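Local coordinates for protein acetyltransferase, GNAT family (Bacillus anthracis str. Sterne, PDB 3FBU) that binds coenzyme A and, as a GNAT-family member, probably transfers an acetyl group from acetyl-coenzyme A to an acceptor substrate, at residues A[20-25]-A[39-44]; A[117-122]-A[161-166]. All blocks are in the same frame, centred on the assembly; numbering follows the deposited sequence.

Contact 1 (A[20-25]-A[39-44]); sequences AVHEYT and FTEEDT
Thr-44 sits where the two N-terminal helices of this GNAT fold meet, helix 18-25 on one side and the first turn of helix 41-50 on the other, and its hydroxyl takes part in two side-chain hydrogen bonds of the tight part. His-22 ND1 lies 2.8 Å from Thr-44 OG1 in a nearly straight hydrogen bond (176°), with the hydroxyl in the plane of the imidazole at its edge. From the same helix Thr-25 OG1 forms a second hydrogen bond with Thr-44 OG1, 2.8 Å long, so one buried oxygen links two side chains one turn apart. With OG1 anti to its carbonyl carbon (chi1 -53°), Thr-44 has CG2 anti to the backbone N, where it meets Val-21 CG1 at 3.6 Å; Val-21 also packs on Leu-69 of strand 68-79. Next to this, Thr-25 CB rests obliquely against the Phe-39 ring, and Phe-39 N donates to Thr-25 O at 2.9 Å, tying the end of one helix to the lead-in of the next. That lead-in ends in a capping box: Thr-40 OG1 accepts from Asp-43 N, while Asp-43 OD2 takes the N-H of Thr-40 from above the carboxylate plane.

Toward solvent the packing loosens. Glu-41 crosses the imidazole at about a right angle with its chain extended beyond CG, and its carboxylate plane stands 86° from the ring. It touches the histidine by a CH-pi contact from its aliphatic part: Glu-41 CG lies over one face, offset toward the rim, 3.5 Å from His-22 NE2.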
loop_
_atom_site.group_PDB
_atom_site.type_symbol
_atom_site.label_atom_id
_atom_site.label_comp_id
_atom_site.label_asym_id
_atom_site.label_seq_id
_atom_site.Cartn_x
_atom_site.Cartn_y
_atom_site.Cartn_z
ATOM N N ALA A 20 6.801 -21.096 -10.454
ATOM C CA ALA A 20 7.146 -19.793 -9.854
ATOM C C ALA A 20 6.081 -18.741 -10.199
ATOM O O ALA A 20 5.747 -17.870 -9.383
ATOM C CB ALA A 20 8.527 -19.347 -10.349
ATOM N N VAL A 21 5.545 -18.812 -11.406
ATOM C CA VAL A 21 4.450 -17.904 -11.769
ATOM C C VAL A 21 3.204 -18.212 -10.942
ATOM O O VAL A 21 2.544 -17.295 -10.426
ATOM C CB VAL A 21 4.156 -17.973 -13.271
ATOM C CG1 VAL A 21 2.836 -17.199 -13.647
ATOM C CG2 VAL A 21 5.345 -17.418 -14.030
ATOM N N HIS A 22 2.910 -19.499 -10.778
ATOM C CA HIS A 22 1.726 -19.916 -10.041
ATOM C C HIS A 22 1.699 -19.404 -8.588
ATOM O O HIS A 22 0.637 -19.145 -8.002
ATOM C CB HIS A 22 1.547 -21.427 -10.125
ATOM C CG HIS A 22 0.205 -21.876 -9.667
ATOM N ND1 HIS A 22 -0.939 -21.610 -10.384
ATOM C CD2 HIS A 22 -0.189 -22.530 -8.546
ATOM C CE1 HIS A 22 -1.980 -22.096 -9.730
ATOM N NE2 HIS A 22 -1.554 -22.662 -8.613
ATOM N N GLU A 23 2.867 -19.203 -8.009
ATOM C CA GLU A 23 2.966 -18.704 -6.648
ATOM C C GLU A 23 2.174 -17.393 -6.475
ATOM O O GLU A 23 1.603 -17.131 -5.412
ATOM C CB GLU A 23 4.451 -18.527 -6.290
ATOM C CG GLU A 23 4.713 -18.077 -4.869
ATOM C CD GLU A 23 6.213 -17.971 -4.572
ATOM O OE1 GLU A 23 7.020 -18.216 -5.504
ATOM O OE2 GLU A 23 6.571 -17.656 -3.419
ATOM N N TYR A 24 2.133 -16.564 -7.521
ATOM C CA TYR A 24 1.374 -15.305 -7.466
ATOM C C TYR A 24 0.074 -15.299 -8.281
ATOM O O TYR A 24 -0.865 -14.626 -7.902
ATOM C CB TYR A 24 2.260 -14.093 -7.800
ATOM C CG TYR A 24 2.928 -14.061 -9.163
ATOM C CD1 TYR A 24 2.284 -13.499 -10.269
ATOM C CD2 TYR A 24 4.249 -14.507 -9.326
ATOM C CE1 TYR A 24 2.906 -13.463 -11.539
ATOM C CE2 TYR A 24 4.888 -14.452 -10.575
ATOM C CZ TYR A 24 4.228 -13.926 -11.675
ATOM O OH TYR A 24 4.880 -13.879 -12.900
ATOM N N THR A 25 -0.001 -16.042 -9.377
ATOM C CA THR A 25 -1.243 -16.078 -10.140
ATOM C C THR A 25 -2.381 -16.837 -9.424
ATOM O O THR A 25 -3.550 -16.669 -9.766
ATOM C CB THR A 25 -1.058 -16.597 -11.574
ATOM O OG1 THR A 25 -0.501 -17.913 -11.549
ATOM C CG2 THR A 25 -0.188 -15.637 -12.395
ATOM N N PHE A 39 -5.835 -17.915 -10.987
ATOM C CA PHE A 39 -5.543 -19.033 -11.884
ATOM C C PHE A 39 -5.519 -20.357 -11.113
ATOM O O PHE A 39 -5.000 -20.427 -10.006
ATOM C CB PHE A 39 -4.149 -18.890 -12.501
ATOM C CG PHE A 39 -4.046 -17.908 -13.636
ATOM C CD1 PHE A 39 -5.016 -16.941 -13.875
ATOM C CD2 PHE A 39 -2.918 -17.939 -14.455
ATOM C CE1 PHE A 39 -4.858 -16.026 -14.938
ATOM C CE2 PHE A 39 -2.747 -17.039 -15.488
ATOM C CZ PHE A 39 -3.727 -16.090 -15.751
ATOM N N THR A 40 -6.049 -21.399 -11.731
ATOM C CA THR A 40 -5.774 -22.780 -11.318
ATOM C C THR A 40 -4.387 -23.161 -11.847
ATOM O O THR A 40 -3.816 -22.438 -12.660
ATOM C CB THR A 40 -6.808 -23.740 -11.929
ATOM O OG1 THR A 40 -6.657 -23.752 -13.354
ATOM C CG2 THR A 40 -8.231 -23.299 -11.552
ATOM N N GLU A 41 -3.850 -24.291 -11.404
ATOM C CA GLU A 41 -2.580 -24.785 -11.926
ATOM C C GLU A 41 -2.637 -24.968 -13.438
ATOM O O GLU A 41 -1.684 -24.590 -14.133
ATOM C CB GLU A 41 -2.153 -26.108 -11.259
ATOM C CG GLU A 41 -1.608 -25.926 -9.865
ATOM C CD GLU A 41 -1.014 -27.208 -9.284
ATOM O OE1 GLU A 41 -1.020 -28.253 -9.975
ATOM O OE2 GLU A 41 -0.532 -27.142 -8.137
ATOM N N GLU A 42 -3.737 -25.540 -13.953
ATOM C CA GLU A 42 -3.906 -25.671 -15.407
ATOM C C GLU A 42 -3.916 -24.298 -16.106
ATOM O O GLU A 42 -3.382 -24.174 -17.200
ATOM C CB GLU A 42 -5.177 -26.448 -15.794
ATOM C CG GLU A 42 -5.388 -26.503 -17.333
ATOM C CD GLU A 42 -6.185 -27.718 -17.840
ATOM O OE1 GLU A 42 -6.140 -28.790 -17.190
ATOM O OE2 GLU A 42 -6.841 -27.597 -18.911
ATOM N N ASP A 43 -4.533 -23.296 -15.481
ATOM C CA ASP A 43 -4.575 -21.928 -16.036
ATOM C C ASP A 43 -3.171 -21.379 -16.171
ATOM O O ASP A 43 -2.803 -20.836 -17.214
ATOM C CB ASP A 43 -5.366 -20.978 -15.134
ATOM C CG ASP A 43 -6.873 -21.216 -15.174
ATOM O OD1 ASP A 43 -7.366 -21.743 -16.197
ATOM O OD2 ASP A 43 -7.557 -20.813 -14.189
ATOM N N THR A 44 -2.374 -21.508 -15.108
ATOM C CA THR A 44 -0.991 -21.031 -15.170
ATOM C C THR A 44 -0.169 -21.761 -16.227
ATOM O O THR A 44 0.558 -21.122 -16.985
ATOM C CB THR A 44 -0.302 -21.067 -13.824
ATOM O OG1 THR A 44 -1.108 -20.355 -12.862
ATOM C CG2 THR A 44 1.124 -20.406 -13.928
#

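Contact 2 (A[117-122]-A[161-166]); sequences LHRIIA and YYAILE
Ile-120 and Ile-164 face each other at the apolar centre, Ile-120 CB 4.1 Å from Ile-164 CG2, on the side of the sheet where Phe-112 of helix 99-114 packs against both. On the reverse side Ile-121 CG2 lies 4.0 Å from Ala-163 CB and also meets the Tyr-161 ring obliquely. That methyl group does further work: it sits beneath the guanidinium of its own neighbour but one, Arg-119, centred under the flat group.

These residues belong to antiparallel strands 119-124 and 155-165 of the mixed GNAT sheet; the directions of 119-122 and 161-165 are 161° apart. Ile-120 with Ile-164 and Ala-122 with Tyr-162 are hydrogen-bonded pairs, each joined by two N-H···O bonds; Arg-119 with Leu-165 and Ile-121 with Ala-163 are the non-hydrogen-bonded pairs. Ile-164 N donates to Ile-120 O at 2.8 Å.

Further out, with CG anti to the backbone N and the chain extended to NE, Arg-119 slants over strand 161-165, its CD passing Leu-165 CD2 and its NH1 arriving 3.6 Å from Tyr-161 CE2, at the edge of the phenol ring. The two planes are only 24° apart, and NH1 finds its salt-bridge partner in Glu-143 of strand 141-152.

At the outer end His-118 lies alongside Leu-165, both pointing the same way, with NE2 3.5 Å from Leu-165 CD2. Glu-166 N donates to His-118 O at 2.9 Å. His-118 ND1 in turn gives a short bond, 2.6 Å and 168°, to Glu-166 OE2, which accepts in the ring plane through its anti lone pair.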
loop_
_atom_site.group_PDB
_atom_site.type_symbol
_atom_site.label_atom_id
_atom_site.label_comp_id
_atom_site.label_asym_id
_atom_site.label_seq_id
_atom_site.Cartn_x
_atom_site.Cartn_y
_atom_site.Cartn_z
ATOM N N LEU A 117 9.149 1.913 -31.476
ATOM C CA LEU A 117 7.732 2.199 -31.275
ATOM C C LEU A 117 7.482 3.708 -31.132
ATOM O O LEU A 117 8.383 4.464 -30.753
ATOM C CB LEU A 117 7.233 1.496 -30.015
ATOM C CG LEU A 117 7.292 -0.026 -29.992
ATOM C CD1 LEU A 117 6.863 -0.584 -28.597
ATOM C CD2 LEU A 117 6.452 -0.638 -31.091
ATOM N N HIS A 118 6.241 4.122 -31.407
ATOM C CA HIS A 118 5.844 5.515 -31.250
ATOM C C HIS A 118 5.288 5.856 -29.874
ATOM O O HIS A 118 5.500 6.979 -29.331
ATOM C CB HIS A 118 4.784 5.870 -32.291
ATOM C CG HIS A 118 4.153 7.203 -32.055
ATOM N ND1 HIS A 118 4.876 8.383 -32.076
ATOM C CD2 HIS A 118 2.878 7.545 -31.738
ATOM C CE1 HIS A 118 4.064 9.393 -31.809
ATOM N NE2 HIS A 118 2.848 8.915 -31.602
ATOM N N ARG A 119 4.566 4.905 -29.305
ATOM C CA ARG A 119 3.810 5.177 -28.087
ATOM C C ARG A 119 3.527 3.923 -27.270
ATOM O O ARG A 119 3.356 2.929 -27.819
ATOM C CB ARG A 119 2.488 5.852 -28.449
ATOM C CG ARG A 119 1.607 6.376 -27.282
ATOM C CD ARG A 119 0.475 7.234 -27.865
ATOM N NE ARG A 119 -0.558 7.640 -26.938
ATOM C CZ ARG A 119 -1.765 7.106 -26.850
ATOM N NH1 ARG A 119 -2.579 7.542 -25.959
ATOM N NH2 ARG A 119 -2.145 6.146 -27.643
ATOM N N ILE A 120 3.507 4.023 -25.948
ATOM C CA ILE A 120 3.202 2.887 -25.085
ATOM C C ILE A 120 2.161 3.371 -24.053
ATOM O O ILE A 120 2.280 4.476 -23.498
ATOM C CB ILE A 120 4.452 2.281 -24.416
ATOM C CG1 ILE A 120 5.444 1.735 -25.477
ATOM C CG2 ILE A 120 4.063 1.177 -23.434
ATOM C CD1 ILE A 120 6.872 1.429 -24.904
ATOM N N ILE A 121 1.128 2.556 -23.843
ATOM C CA ILE A 121 0.038 2.915 -22.956
ATOM C C ILE A 121 -0.105 1.850 -21.881
ATOM O O ILE A 121 0.386 0.714 -22.026
ATOM C CB ILE A 121 -1.308 3.092 -23.745
ATOM C CG1 ILE A 121 -1.874 1.749 -24.264
ATOM C CG2 ILE A 121 -1.126 4.143 -24.898
ATOM C CD1 ILE A 121 -2.842 1.028 -23.263
ATOM N N ALA A 122 -0.818 2.219 -20.832
ATOM C CA ALA A 122 -1.157 1.319 -19.738
ATOM C C ALA A 122 -2.474 1.790 -19.107
ATOM O O ALA A 122 -2.829 2.985 -19.163
ATOM C CB ALA A 122 -0.043 1.234 -18.679
ATOM N N TYR A 161 -6.014 5.861 -17.681
ATOM C CA TYR A 161 -5.262 5.577 -18.873
ATOM C C TYR A 161 -4.011 6.465 -18.891
ATOM O O TYR A 161 -4.107 7.696 -18.829
ATOM C CB TYR A 161 -6.148 5.920 -20.048
ATOM C CG TYR A 161 -5.696 5.498 -21.391
ATOM C CD1 TYR A 161 -6.330 4.461 -22.072
ATOM C CD2 TYR A 161 -4.649 6.185 -22.045
ATOM C CE1 TYR A 161 -5.937 4.131 -23.358
ATOM C CE2 TYR A 161 -4.259 5.848 -23.304
ATOM C CZ TYR A 161 -4.913 4.822 -23.960
ATOM O OH TYR A 161 -4.479 4.525 -25.238
ATOM N N TYR A 162 -2.871 5.813 -18.956
ATOM C CA TYR A 162 -1.566 6.463 -19.008
ATOM C C TYR A 162 -0.879 6.209 -20.333
ATOM O O TYR A 162 -1.107 5.175 -20.980
ATOM C CB TYR A 162 -0.679 5.919 -17.880
ATOM C CG TYR A 162 -0.943 6.507 -16.529
ATOM C CD1 TYR A 162 -2.057 6.125 -15.798
ATOM C CD2 TYR A 162 -0.103 7.486 -15.980
ATOM C CE1 TYR A 162 -2.299 6.654 -14.569
ATOM C CE2 TYR A 162 -0.358 8.017 -14.736
ATOM C CZ TYR A 162 -1.465 7.598 -14.041
ATOM O OH TYR A 162 -1.787 8.088 -12.795
ATOM N N ALA A 163 -0.002 7.138 -20.745
ATOM C CA ALA A 163 0.724 6.989 -21.987
ATOM C C ALA A 163 2.101 7.647 -21.910
ATOM O O ALA A 163 2.312 8.613 -21.155
ATOM C CB ALA A 163 -0.057 7.591 -23.161
ATOM N N ILE A 164 2.999 7.120 -22.725
ATOM C CA ILE A 164 4.305 7.753 -22.947
ATOM C C ILE A 164 4.663 7.688 -24.412
ATOM O O ILE A 164 4.391 6.691 -25.104
ATOM C CB ILE A 164 5.371 7.144 -22.028
ATOM C CG1 ILE A 164 6.683 7.941 -22.099
ATOM C CG2 ILE A 164 5.620 5.620 -22.355
ATOM C CD1 ILE A 164 7.724 7.503 -20.996
ATOM N N LEU A 165 5.266 8.777 -24.887
ATOM C CA LEU A 165 5.656 8.928 -26.278
ATOM C C LEU A 165 7.170 8.754 -26.483
ATOM O O LEU A 165 7.947 8.951 -25.547
ATOM C CB LEU A 165 5.231 10.293 -26.769
ATOM C CG LEU A 165 3.730 10.512 -27.009
ATOM C CD1 LEU A 165 3.397 11.989 -27.067
ATOM C CD2 LEU A 165 3.295 9.803 -28.290
ATOM N N GLU A 166 7.527 8.366 -27.701
ATOM C CA GLU A 166 8.932 8.214 -28.146
ATOM C C GLU A 166 9.792 9.439 -27.833
ATOM O O GLU A 166 10.948 9.293 -27.469
ATOM C CB GLU A 166 9.032 7.876 -29.650
ATOM C CG GLU A 166 8.272 8.793 -30.607
ATOM C CD GLU A 166 8.409 8.371 -32.075
ATOM O OE1 GLU A 166 9.556 8.098 -32.524
ATOM O OE2 GLU A 166 7.390 8.330 -32.800
#

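In the fold
After strands 3-4 and 8-10 the chain enters helix 18-25, then a 13-residue segment without helix or strand, and contact 1 closes that loop onto the start of helix 41-50. Strands 58-63, 68-79 and 83-90 and helix 99-114 follow before contact 2 opens. It closes a longer excursion of 38 residues, through helix 129-137 and strand 141-152, by laying strand 155-165 against 119-124. The loops are in series, neither nested nor crossed. Their centres are 29 Å apart, on opposite sides of the chain's centre: contact 1 joins the N-terminal helices, contact 2 neighbouring strands, with bound coenzyme A about 9 Å from the side chain of Thr-25 and about 7 Å from that of Ala-122.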